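Side-chain contacts in beta-lactamase II (Erythrobacter litoralis, PDB 6V72), which probably hydrolyses beta-lactam antibiotics to substituted beta-amino acids, as a zinc-dependent class B beta-lactamase: residues Tyr40-Leu43 with Gly47-Pro50; Asn142-Gly147 with Ala213-Asp218; Arg167-Val172 with Gly183-Ala188. All blocks are in the same frame, centred on the assembly; numbering follows the deposited sequence. Where two conformers were deposited one is given.

Contact 1: residues Tyr40-Leu43 with Gly47-Pro50; sequences YLDL and GPIP
The ring of Tyr40 lies obliquely against Pro48 and Pro50 at the end of a beta hairpin. Its CG stands anti to the carbonyl carbon (chi1 -62°). This carries the ring over to the neighbouring strand, where Tyr40 CE2 comes 3.7 Å from Pro50 CB. Nearer the backbone, Tyr40 CB touches Pro48 CB at 3.9 Å. Helix 10-14 covers this side, and the Tyr40 hydroxyl is hydrogen-bonded to Glu14 OE2. Tyr40 and Pro50 share a sheet face as an antiparallel non-hydrogen-bonded pair, so the missing N-H of the proline costs no bond between the strands. Leu41 and Ile49 form the hydrogen-bonded pair. Leu41 N reaches Ile49 O at 3.1 Å, and Ile49 N reaches Leu41 O at 2.9 Å. The turn is closed by Asp42. Its carboxylate swings across the loop, and OD2 accepts a nearly straight bond from Gly47 N at 2.9 Å (166°). The N-H arrives from above the carboxylate plane, 46° out of it. The backbone angles of Gly47 would press any side chain against the preceding carbonyl oxygen. These residues form the loop end of hairpin 34-41/49-58, which probably corresponds to the mobile loop over the active site in class B1 metallo-beta-lactamases.

Contact 2: residues Asn142-Gly147 with Ala213-Asp218; sequences NGWATG and AAAFPD
Trp144 turns the edge of its six-membered ring toward the face of Phe216. The two planes stand at 84° and the ring centroids are 5.5 Å apart. The pair is an offset edge-to-face stack. Trp144 CH2 leads, 3.8 Å from Phe216 CE1, while Trp144 CZ3 lies 3.9 Å from Phe216 CZ. The same edge of the indole also meets Ala215. Trp144 CZ2 packs on Ala215 CB at 3.6 Å, and Ala215 O lies close to the plane of the indole, 3.5 Å from Trp144 CH2. Ala215 CB also sits over one face of the Phe216 ring, toward its rim. The methyl group thus touches both aromatic residues.

The contact joins two parts of the alpha-beta/beta-alpha sandwich of the metallo-beta-lactamase fold. Trp144 comes just before the short, weakly bonded edge strand at about 145-146. Ala215 ends helix 205-215, and Phe216 is the first residue to leave helical backbone angles. Strand 157-159 of the smaller sheet borders both sides: Tyr159 meets the Trp144 ring and touches Ala215 and Phe216. With CG anti to the carbonyl carbon (chi1 -69°), the indole of Trp144 spans the 8.8 Å between Trp144 CA and Ala215 CA. On the Trp144 side, Asp140 OD1 accepts bonds from the backbone N atoms of Asn142 and Trp144.

Contact 3: residues Arg167-Val172 with Gly183-Ala188; sequences RDNITV and GCMIKA
Met185, a selenomethionine, holds CG anti to its backbone N (chi1 167°) and runs straight out to SE, where the chain doubles back so that CE eclipses CB (chi3 -1°). This strained turn puts CE between Asn169 and Thr171. Two conformers of Met185 were deposited, so the placing of CE and its contacts is doubtful. In the conformer given, Met185 CE lies 3.4 Å from Asn169 CG and 3.5 Å from Thr171 CG2. Each of these side chains crosses Met185 at about a right angle. Asn169 CG sits between its backbone N and carbonyl carbon (chi1 51°), which brings the end of the side chain, at CG, to the methionine. Thr171 OG1 has its own hydrogen bond, to Tyr159 O. All three residues are buried. They lie beside the zinc site of the metallo-beta-lactamase fold. Cys184, next to Met185 in the chain, is a zinc ligand in another structure of this protein, though no zinc is bound here. Its side chain touches His96 and His226. Lys187 NZ folds back to hydrogen-bond Cys184 O at 2.7 Å within the same loop. In the other segment, Ile170 packs on Ile137 and Phe139 of strand 135-139, and Thr171 begins strand 171-174.

In the fold
Contacts 2 and 3 are neighbours, with centres 13 Å apart. Phe216 of contact 2 packs on the strand that begins in contact 3: its CE2 is 3.8 Å from Thr171 OG1. Contact 1 stands apart, its centre about 32 Å from that of contact 2. Its centre is about 20 Å from that of contact 3, with nearest atoms about 8 Å apart. Contacts 1 and 2 fall on opposite sides of the chain's centre, yet both reach the larger sheet. The zinc site, empty in this model, lies by contacts 1 and 3. The Ile49 side chain is about 5 Å from that of His226, and the Asn169 side chain about 4 Å from that of His165. Both histidines bind zinc in another entry of this protein. Contact 2 lies away from the known metal sites.

Contact 1: residues Tyr40-Leu43 with Gly47-Pro50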
ATOM      1  N   TYR A  40      -9.393   8.857 -15.449  1.00 16.06           N
ATOM      2  CA  TYR A  40      -9.701   7.705 -14.616  1.00 17.92           C
ATOM      3  C   TYR A  40      -9.241   6.423 -15.282  1.00 19.01           C
ATOM      4  O   TYR A  40      -9.244   6.283 -16.513  1.00 21.94           O
ATOM      5  CB  TYR A  40     -11.209   7.598 -14.300  1.00 17.87           C
ATOM      6  CG  TYR A  40     -11.704   8.783 -13.521  1.00 17.78           C
ATOM      7  CD1 TYR A  40     -12.137   9.938 -14.172  1.00 18.91           C
ATOM      8  CD2 TYR A  40     -11.696   8.779 -12.130  1.00 19.22           C
ATOM      9  CE1 TYR A  40     -12.571  11.037 -13.458  1.00 20.71           C
ATOM     10  CE2 TYR A  40     -12.132   9.875 -11.406  1.00 20.66           C
ATOM     11  CZ  TYR A  40     -12.567  11.002 -12.075  1.00 21.71           C
ATOM     12  OH  TYR A  40     -13.003  12.104 -11.369  1.00 24.13           O
ATOM     13  N   LEU A  41      -8.851   5.482 -14.441  1.00 20.19           N
ATOM     14  CA  LEU A  41      -8.469   4.167 -14.904  1.00 23.65           C
ATOM     15  C   LEU A  41      -9.207   3.145 -14.062  1.00 25.99           C
ATOM     16  O   LEU A  41      -9.245   3.263 -12.835  1.00 27.26           O
ATOM     17  CB  LEU A  41      -6.957   3.991 -14.794  1.00 28.16           C
ATOM     18  CG  LEU A  41      -6.476   2.627 -15.235  1.00 33.81           C
ATOM     19  CD1 LEU A  41      -6.418   2.647 -16.749  1.00 38.54           C
ATOM     20  CD2 LEU A  41      -5.107   2.394 -14.666  1.00 35.69           C
ATOM     21  N   ASP A  42      -9.797   2.157 -14.722  1.00 28.39           N
ATOM     22  CA  ASP A  42     -10.450   1.035 -14.060  1.00 36.36           C
ATOM     23  C   ASP A  42      -9.989  -0.247 -14.762  1.00 44.97           C
ATOM     24  O   ASP A  42     -10.767  -0.897 -15.462  1.00 45.46           O
ATOM     25  CB  ASP A  42     -11.969   1.186 -14.105  1.00 38.31           C
ATOM     26  CG  ASP A  42     -12.673   0.232 -13.171  1.00 42.47           C
ATOM     27  OD1 ASP A  42     -13.907   0.366 -13.004  1.00 45.22           O
ATOM     28  OD2 ASP A  42     -11.992  -0.637 -12.590  1.00 43.91           O
ATOM     29  N   LEU A  43      -8.711  -0.602 -14.578  1.00 50.90           N
ATOM     30  CA  LEU A  43      -8.123  -1.663 -15.398  1.00 56.45           C
ATOM     31  C   LEU A  43      -8.634  -3.046 -15.002  1.00 58.47           C
ATOM     32  O   LEU A  43      -8.942  -3.868 -15.873  1.00 58.94           O
ATOM     33  CB  LEU A  43      -6.594  -1.623 -15.318  1.00 58.39           C
ATOM     34  CG  LEU A  43      -5.895  -0.767 -16.378  1.00 60.00           C
ATOM     35  CD1 LEU A  43      -4.398  -1.051 -16.453  1.00 59.84           C
ATOM     36  CD2 LEU A  43      -6.560  -0.925 -17.747  1.00 60.96           C
ATOM     37  N   GLY A  47     -12.972  -0.319  -9.866  1.00 44.53           N
ATOM     38  CA  GLY A  47     -13.483   1.015  -9.666  1.00 38.78           C
ATOM     39  C   GLY A  47     -12.541   2.041 -10.257  1.00 33.25           C
ATOM     40  O   GLY A  47     -11.327   1.830 -10.313  1.00 34.70           O
ATOM     41  N   PRO A  48     -13.077   3.171 -10.718  1.00 31.31           N
ATOM     42  CA  PRO A  48     -12.223   4.170 -11.385  1.00 27.86           C
ATOM     43  C   PRO A  48     -11.355   4.924 -10.384  1.00 27.44           C
ATOM     44  O   PRO A  48     -11.853   5.455  -9.391  1.00 30.67           O
ATOM     45  CB  PRO A  48     -13.234   5.105 -12.066  1.00 29.53           C
ATOM     46  CG  PRO A  48     -14.481   4.982 -11.220  1.00 31.43           C
ATOM     47  CD  PRO A  48     -14.504   3.549 -10.734  1.00 30.56           C
ATOM     48  N   ILE A  49     -10.060   4.980 -10.668  0.69 24.85           N
ATOM     49  CA  ILE A  49      -9.073   5.671  -9.840  0.69 22.55           C
ATOM     50  C   ILE A  49      -8.651   6.938 -10.571  0.69 19.15           C
ATOM     51  O   ILE A  49      -8.298   6.867 -11.754  0.69 19.58           O
ATOM     52  CB  ILE A  49      -7.844   4.787  -9.553  0.69 25.75           C
ATOM     53  CG1 ILE A  49      -8.262   3.485  -8.861  0.69 31.58           C
ATOM     54  CG2 ILE A  49      -6.806   5.548  -8.719  0.69 25.68           C
ATOM     55  CD1 ILE A  49      -7.120   2.786  -8.156  0.69 33.57           C
ATOM     56  N   PRO A  50      -8.663   8.096  -9.921  1.00 19.01           N
ATOM     57  CA  PRO A  50      -8.267   9.323 -10.612  1.00 15.59           C
ATOM     58  C   PRO A  50      -6.759   9.489 -10.693  1.00 14.66           C
ATOM     59  O   PRO A  50      -6.008   9.055  -9.819  1.00 16.66           O
ATOM     60  CB  PRO A  50      -8.872  10.428  -9.735  1.00 15.97           C
ATOM     61  CG  PRO A  50      -8.819   9.810  -8.329  1.00 18.20           C
ATOM     62  CD  PRO A  50      -9.117   8.346  -8.534  1.00 19.19           C
TER

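Contact 2: residues Asn142-Gly147 with Ala213-Asp218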
ATOM      1  N   ASN A 142      19.826  22.862  -3.070  1.00 15.91           N
ATOM      2  CA  ASN A 142      18.704  23.084  -2.168  1.00 17.29           C
ATOM      3  C   ASN A 142      17.404  22.511  -2.703  1.00 16.97           C
ATOM      4  O   ASN A 142      16.375  22.586  -2.018  1.00 18.76           O
ATOM      5  CB  ASN A 142      18.547  24.577  -1.910  1.00 19.68           C
ATOM      6  CG  ASN A 142      19.701  25.139  -1.131  1.00 23.95           C
ATOM      7  OD1 ASN A 142      20.170  26.235  -1.409  1.00 27.74           O
ATOM      8  ND2 ASN A 142      20.177  24.378  -0.157  1.00 24.71           N
ATOM      9  N   GLY A 143      17.435  21.913  -3.886  1.00 15.33           N
ATOM     10  CA  GLY A 143      16.279  21.277  -4.467  1.00 13.60           C
ATOM     11  C   GLY A 143      15.536  22.110  -5.489  1.00 11.19           C
ATOM     12  O   GLY A 143      14.557  21.617  -6.057  1.00 12.37           O
ATOM     13  N   TRP A 144      15.979  23.343  -5.760  1.00 13.02           N
ATOM     14  CA  TRP A 144      15.256  24.223  -6.674  1.00 12.12           C
ATOM     15  C   TRP A 144      15.786  24.102  -8.093  1.00 12.61           C
ATOM     16  O   TRP A 144      16.993  24.042  -8.313  1.00 13.82           O
ATOM     17  CB  TRP A 144      15.354  25.676  -6.217  1.00 13.74           C
ATOM     18  CG  TRP A 144      14.602  25.908  -4.959  1.00 13.00           C
ATOM     19  CD1 TRP A 144      15.127  26.065  -3.701  1.00 15.28           C
ATOM     20  CD2 TRP A 144      13.180  25.985  -4.821  1.00 14.67           C
ATOM     21  NE1 TRP A 144      14.106  26.248  -2.793  1.00 15.37           N
ATOM     22  CE2 TRP A 144      12.904  26.198  -3.455  1.00 15.63           C
ATOM     23  CE3 TRP A 144      12.106  25.865  -5.720  1.00 14.20           C
ATOM     24  CZ2 TRP A 144      11.603  26.322  -2.965  1.00 15.19           C
ATOM     25  CZ3 TRP A 144      10.800  26.001  -5.228  1.00 15.40           C
ATOM     26  CH2 TRP A 144      10.567  26.224  -3.858  1.00 15.88           C
ATOM     27  N   ALA A 145      14.874  24.085  -9.057  1.00 13.34           N
ATOM     28  CA  ALA A 145      15.298  24.056 -10.445  1.00 11.45           C
ATOM     29  C   ALA A 145      15.983  25.361 -10.826  1.00 10.43           C
ATOM     30  O   ALA A 145      15.700  26.440 -10.286  1.00 15.41           O
ATOM     31  CB  ALA A 145      14.104  23.807 -11.374  1.00 13.30           C
ATOM     32  N   THR A 146      16.895  25.256 -11.783  1.00 11.42           N
ATOM     33  CA  THR A 146      17.581  26.424 -12.319  1.00 13.35           C
ATOM     34  C   THR A 146      17.679  26.245 -13.823  1.00 12.72           C
ATOM     35  O   THR A 146      17.140  25.288 -14.387  1.00 13.83           O
ATOM     36  CB  THR A 146      18.978  26.582 -11.708  1.00 18.50           C
ATOM     37  OG1 THR A 146      19.619  27.785 -12.236  1.00 22.50           O
ATOM     38  CG2 THR A 146      19.814  25.313 -12.001  1.00 16.23           C
ATOM     39  N   GLY A 147      18.336  27.185 -14.479  1.00 13.68           N
ATOM     40  CA  GLY A 147      18.605  26.988 -15.881  1.00 12.43           C
ATOM     41  C   GLY A 147      17.362  26.907 -16.747  1.00 10.89           C
ATOM     42  O   GLY A 147      16.323  27.542 -16.482  1.00 12.63           O
ATOM     43  N   ALA A 213       6.937  20.863   2.382  1.00 12.74           N
ATOM     44  CA  ALA A 213       6.137  21.808   3.164  1.00 13.46           C
ATOM     45  C   ALA A 213       6.876  23.125   3.364  1.00 13.78           C
ATOM     46  O   ALA A 213       6.261  24.198   3.345  1.00 19.40           O
ATOM     47  CB  ALA A 213       5.778  21.190   4.514  1.00 15.86           C
ATOM     48  N   ALA A 214       8.199  23.064   3.550  1.00 13.85           N
ATOM     49  CA  ALA A 214       8.993  24.269   3.765  1.00 14.13           C
ATOM     50  C   ALA A 214       9.294  25.008   2.473  1.00 14.03           C
ATOM     51  O   ALA A 214       9.517  26.224   2.501  1.00 17.03           O
ATOM     52  CB  ALA A 214      10.312  23.910   4.458  1.00 16.77           C
ATOM     53  N   ALA A 215       9.339  24.287   1.352  1.00 14.22           N
ATOM     54  CA  ALA A 215       9.564  24.911   0.055  1.00 14.78           C
ATOM     55  C   ALA A 215       8.381  25.770  -0.356  1.00 15.98           C
ATOM     56  O   ALA A 215       8.552  26.812  -1.010  1.00 16.16           O
ATOM     57  CB  ALA A 215       9.815  23.827  -0.999  1.00 14.48           C
ATOM     58  N   PHE A 216       7.169  25.327  -0.014  1.00 14.86           N
ATOM     59  CA  PHE A 216       5.931  26.030  -0.343  1.00 14.88           C
ATOM     60  C   PHE A 216       5.171  26.273   0.950  1.00 17.30           C
ATOM     61  O   PHE A 216       4.122  25.660   1.192  1.00 17.09           O
ATOM     62  CB  PHE A 216       5.100  25.229  -1.343  1.00 16.09           C
ATOM     63  CG  PHE A 216       5.846  24.922  -2.617  1.00 15.07           C
ATOM     64  CD1 PHE A 216       6.170  25.941  -3.503  1.00 16.16           C
ATOM     65  CD2 PHE A 216       6.254  23.624  -2.909  1.00 15.46           C
ATOM     66  CE1 PHE A 216       6.883  25.681  -4.662  1.00 16.77           C
ATOM     67  CE2 PHE A 216       6.959  23.347  -4.062  1.00 14.95           C
ATOM     68  CZ  PHE A 216       7.280  24.381  -4.942  1.00 15.02           C
ATOM     69  N   PRO A 217       5.675  27.174   1.801  1.00 16.53           N
ATOM     70  CA  PRO A 217       5.170  27.254   3.184  1.00 16.38           C
ATOM     71  C   PRO A 217       3.842  27.963   3.335  1.00 19.07           C
ATOM     72  O   PRO A 217       3.197  27.791   4.373  1.00 22.46           O
ATOM     73  CB  PRO A 217       6.278  28.029   3.920  1.00 18.55           C
ATOM     74  CG  PRO A 217       6.869  28.931   2.851  1.00 19.17           C
ATOM     75  CD  PRO A 217       6.810  28.094   1.566  1.00 18.25           C
ATOM     76  N   ASP A 218       3.413  28.745   2.350  1.00 20.35           N
ATOM     77  CA  ASP A 218       2.223  29.571   2.504  1.00 21.80           C
ATOM     78  C   ASP A 218       1.031  29.055   1.713  1.00 22.73           C
ATOM     79  O   ASP A 218      -0.098  29.478   1.986  1.00 27.52           O
ATOM     80  CB  ASP A 218       2.525  31.020   2.085  1.00 24.24           C
ATOM     81  CG  ASP A 218       3.684  31.619   2.868  1.00 28.75           C
ATOM     82  OD1 ASP A 218       3.702  31.452   4.101  1.00 30.49           O
ATOM     83  OD2 ASP A 218       4.586  32.243   2.260  1.00 32.31           O
TER

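Contact 3: residues Arg167-Val172 with Gly183-Ala188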
ATOM      1  N   ARG A 167      12.447   7.488  -5.660  1.00 15.26           N
ATOM      2  CA  ARG A 167      13.709   8.162  -5.364  1.00 15.31           C
ATOM      3  C   ARG A 167      13.746   9.556  -5.965  1.00 16.41           C
ATOM      4  O   ARG A 167      14.323  10.487  -5.383  1.00 19.04           O
ATOM      5  CB  ARG A 167      14.890   7.346  -5.902  1.00 17.42           C
ATOM      6  CG  ARG A 167      16.271   7.891  -5.475  1.00 21.76           C
ATOM      7  CD  ARG A 167      17.436   7.199  -6.193  1.00 24.66           C
ATOM      8  NE  ARG A 167      17.349   7.430  -7.633  1.00 24.93           N
ATOM      9  CZ  ARG A 167      18.024   6.753  -8.561  1.00 24.57           C
ATOM     10  NH1 ARG A 167      18.887   5.794  -8.203  1.00 24.62           N
ATOM     11  NH2 ARG A 167      17.831   7.050  -9.851  1.00 25.80           N
ATOM     12  N   ASP A 168      13.155   9.720  -7.143  1.00 15.50           N
ATOM     13  CA  ASP A 168      13.362  10.938  -7.909  1.00 17.48           C
ATOM     14  C   ASP A 168      12.075  11.745  -8.084  1.00 14.87           C
ATOM     15  O   ASP A 168      12.012  12.614  -8.962  1.00 17.67           O
ATOM     16  CB  ASP A 168      13.986  10.583  -9.258  1.00 20.03           C
ATOM     17  CG  ASP A 168      15.282   9.738  -9.113  1.00 24.06           C
ATOM     18  OD1 ASP A 168      16.194  10.115  -8.325  1.00 25.42           O
ATOM     19  OD2 ASP A 168      15.378   8.679  -9.776  1.00 28.55           O
ATOM     20  N   ASN A 169      11.058  11.513  -7.250  1.00 12.63           N
ATOM     21  CA  ASN A 169       9.829  12.296  -7.376  1.00 12.02           C
ATOM     22  C   ASN A 169      10.085  13.786  -7.174  1.00 12.64           C
ATOM     23  O   ASN A 169      10.902  14.182  -6.341  1.00 12.92           O
ATOM     24  CB  ASN A 169       8.743  11.781  -6.399  1.00 12.41           C
ATOM     25  CG  ASN A 169       9.195  11.629  -4.940  1.00 24.44           C
ATOM     26  OD1 ASN A 169      10.136  12.280  -4.467  1.00 31.77           O
ATOM     27  ND2 ASN A 169       8.475  10.802  -4.220  1.00 27.15           N
ATOM     28  N   ILE A 170       9.400  14.621  -7.970  1.00 10.89           N
ATOM     29  CA  ILE A 170       9.513  16.069  -7.820  1.00 10.04           C
ATOM     30  C   ILE A 170       8.133  16.686  -7.601  1.00 11.09           C
ATOM     31  O   ILE A 170       7.100  16.032  -7.721  1.00 13.37           O
ATOM     32  CB  ILE A 170      10.236  16.737  -9.008  1.00 10.00           C
ATOM     33  CG1 ILE A 170       9.429  16.561 -10.302  1.00 10.73           C
ATOM     34  CG2 ILE A 170      11.667  16.173  -9.155  1.00 12.77           C
ATOM     35  CD1 ILE A 170      10.024  17.361 -11.499  1.00 13.47           C
ATOM     36  N   THR A 171       8.138  17.969  -7.243  1.00 10.28           N
ATOM     37  CA  THR A 171       6.922  18.716  -6.936  1.00 11.35           C
ATOM     38  C   THR A 171       6.977  20.058  -7.653  1.00 11.98           C
ATOM     39  O   THR A 171       8.043  20.508  -8.090  1.00 13.12           O
ATOM     40  CB  THR A 171       6.768  18.938  -5.427  1.00 13.35           C
ATOM     41  OG1 THR A 171       7.853  19.750  -4.955  1.00 13.64           O
ATOM     42  CG2 THR A 171       6.767  17.599  -4.676  1.00 15.62           C
ATOM     43  N   VAL A 172       5.815  20.705  -7.798  1.00 13.74           N
ATOM     44  CA  VAL A 172       5.770  22.025  -8.420  1.00 13.16           C
ATOM     45  C   VAL A 172       4.850  22.931  -7.616  1.00 13.67           C
ATOM     46  O   VAL A 172       3.917  22.478  -6.949  1.00 14.77           O
ATOM     47  CB  VAL A 172       5.337  21.963  -9.904  1.00 15.69           C
ATOM     48  CG1 VAL A 172       6.246  21.020 -10.692  1.00 18.22           C
ATOM     49  CG2 VAL A 172       3.892  21.507  -9.997  1.00 15.22           C
ATOM     50  N   GLY A 183       2.372  15.825  -6.418  1.00 14.36           N
ATOM     51  CA  GLY A 183       2.553  14.601  -7.181  1.00 14.94           C
ATOM     52  C   GLY A 183       2.057  13.369  -6.436  1.00 16.86           C
ATOM     53  O   GLY A 183       1.036  13.393  -5.757  1.00 16.85           O
ATOM     54  N   CYS A 184       2.785  12.261  -6.574  1.00 16.54           N
ATOM     55  CA  CYS A 184       2.396  11.023  -5.916  1.00 17.90           C
ATOM     56  C   CYS A 184       2.902  10.925  -4.491  1.00 16.42           C
ATOM     57  O   CYS A 184       2.587   9.946  -3.809  1.00 20.29           O
ATOM     58  CB  CYS A 184       2.890   9.811  -6.692  1.00 24.72           C
ATOM     59  SG  CYS A 184       1.897   9.420  -8.187  1.00 33.08           S
HETATM   60  N   MSE A 185       3.646  11.914  -4.027  0.60 14.66           N
HETATM   61  CA  MSE A 185       4.215  11.862  -2.706  0.60 15.14           C
HETATM   62  C   MSE A 185       3.196  12.239  -1.627  0.60 12.35           C
HETATM   63  O   MSE A 185       3.230  11.707  -0.518  0.60 13.42           O
HETATM   64  CB  MSE A 185       5.419  12.780  -2.678  0.60 21.59           C
HETATM   65  CG  MSE A 185       5.970  13.110  -1.347  0.60 31.17           C
HETATM   66 SE   MSE A 185       7.480  14.257  -1.763  0.60 42.76          SE
HETATM   67  CE  MSE A 185       7.410  14.265  -3.711  0.60 42.81           C
ATOM     68  N   ILE A 186       2.284  13.155  -1.967  1.00 13.60           N
ATOM     69  CA  ILE A 186       1.312  13.696  -1.022  1.00 13.36           C
ATOM     70  C   ILE A 186       0.003  12.949  -1.193  1.00 12.38           C
ATOM     71  O   ILE A 186      -0.462  12.734  -2.331  1.00 15.56           O
ATOM     72  CB  ILE A 186       1.127  15.213  -1.229  1.00 14.34           C
ATOM     73  CG1 ILE A 186       2.458  15.940  -1.008  1.00 14.66           C
ATOM     74  CG2 ILE A 186       0.047  15.792  -0.290  1.00 16.57           C
ATOM     75  CD1 ILE A 186       2.988  15.864   0.439  1.00 16.91           C
ATOM     76  N   LYS A 187      -0.565  12.520  -0.067  1.00 13.37           N
ATOM     77  CA  LYS A 187      -1.826  11.801   0.011  1.00 15.16           C
ATOM     78  C   LYS A 187      -2.855  12.646   0.738  1.00 16.91           C
ATOM     79  O   LYS A 187      -2.534  13.667   1.353  1.00 15.06           O
ATOM     80  CB  LYS A 187      -1.666  10.477   0.763  1.00 19.89           C
ATOM     81  CG  LYS A 187      -0.554   9.596   0.307  1.00 25.19           C
ATOM     82  CD  LYS A 187      -0.545   9.377  -1.183  1.00 26.82           C
ATOM     83  CE  LYS A 187       0.429   8.272  -1.478  1.00 32.06           C
ATOM     84  NZ  LYS A 187       0.790   8.199  -2.905  1.00 33.90           N
ATOM     85  N   ALA A 188      -4.087  12.144   0.744  1.00 17.19           N
ATOM     86  CA  ALA A 188      -5.210  12.938   1.224  1.00 15.95           C
ATOM     87  C   ALA A 188      -5.123  13.150   2.730  1.00 16.40           C
ATOM     88  O   ALA A 188      -4.517  12.358   3.454  1.00 16.50           O
ATOM     89  CB  ALA A 188      -6.533  12.252   0.877  1.00 18.91           C
TER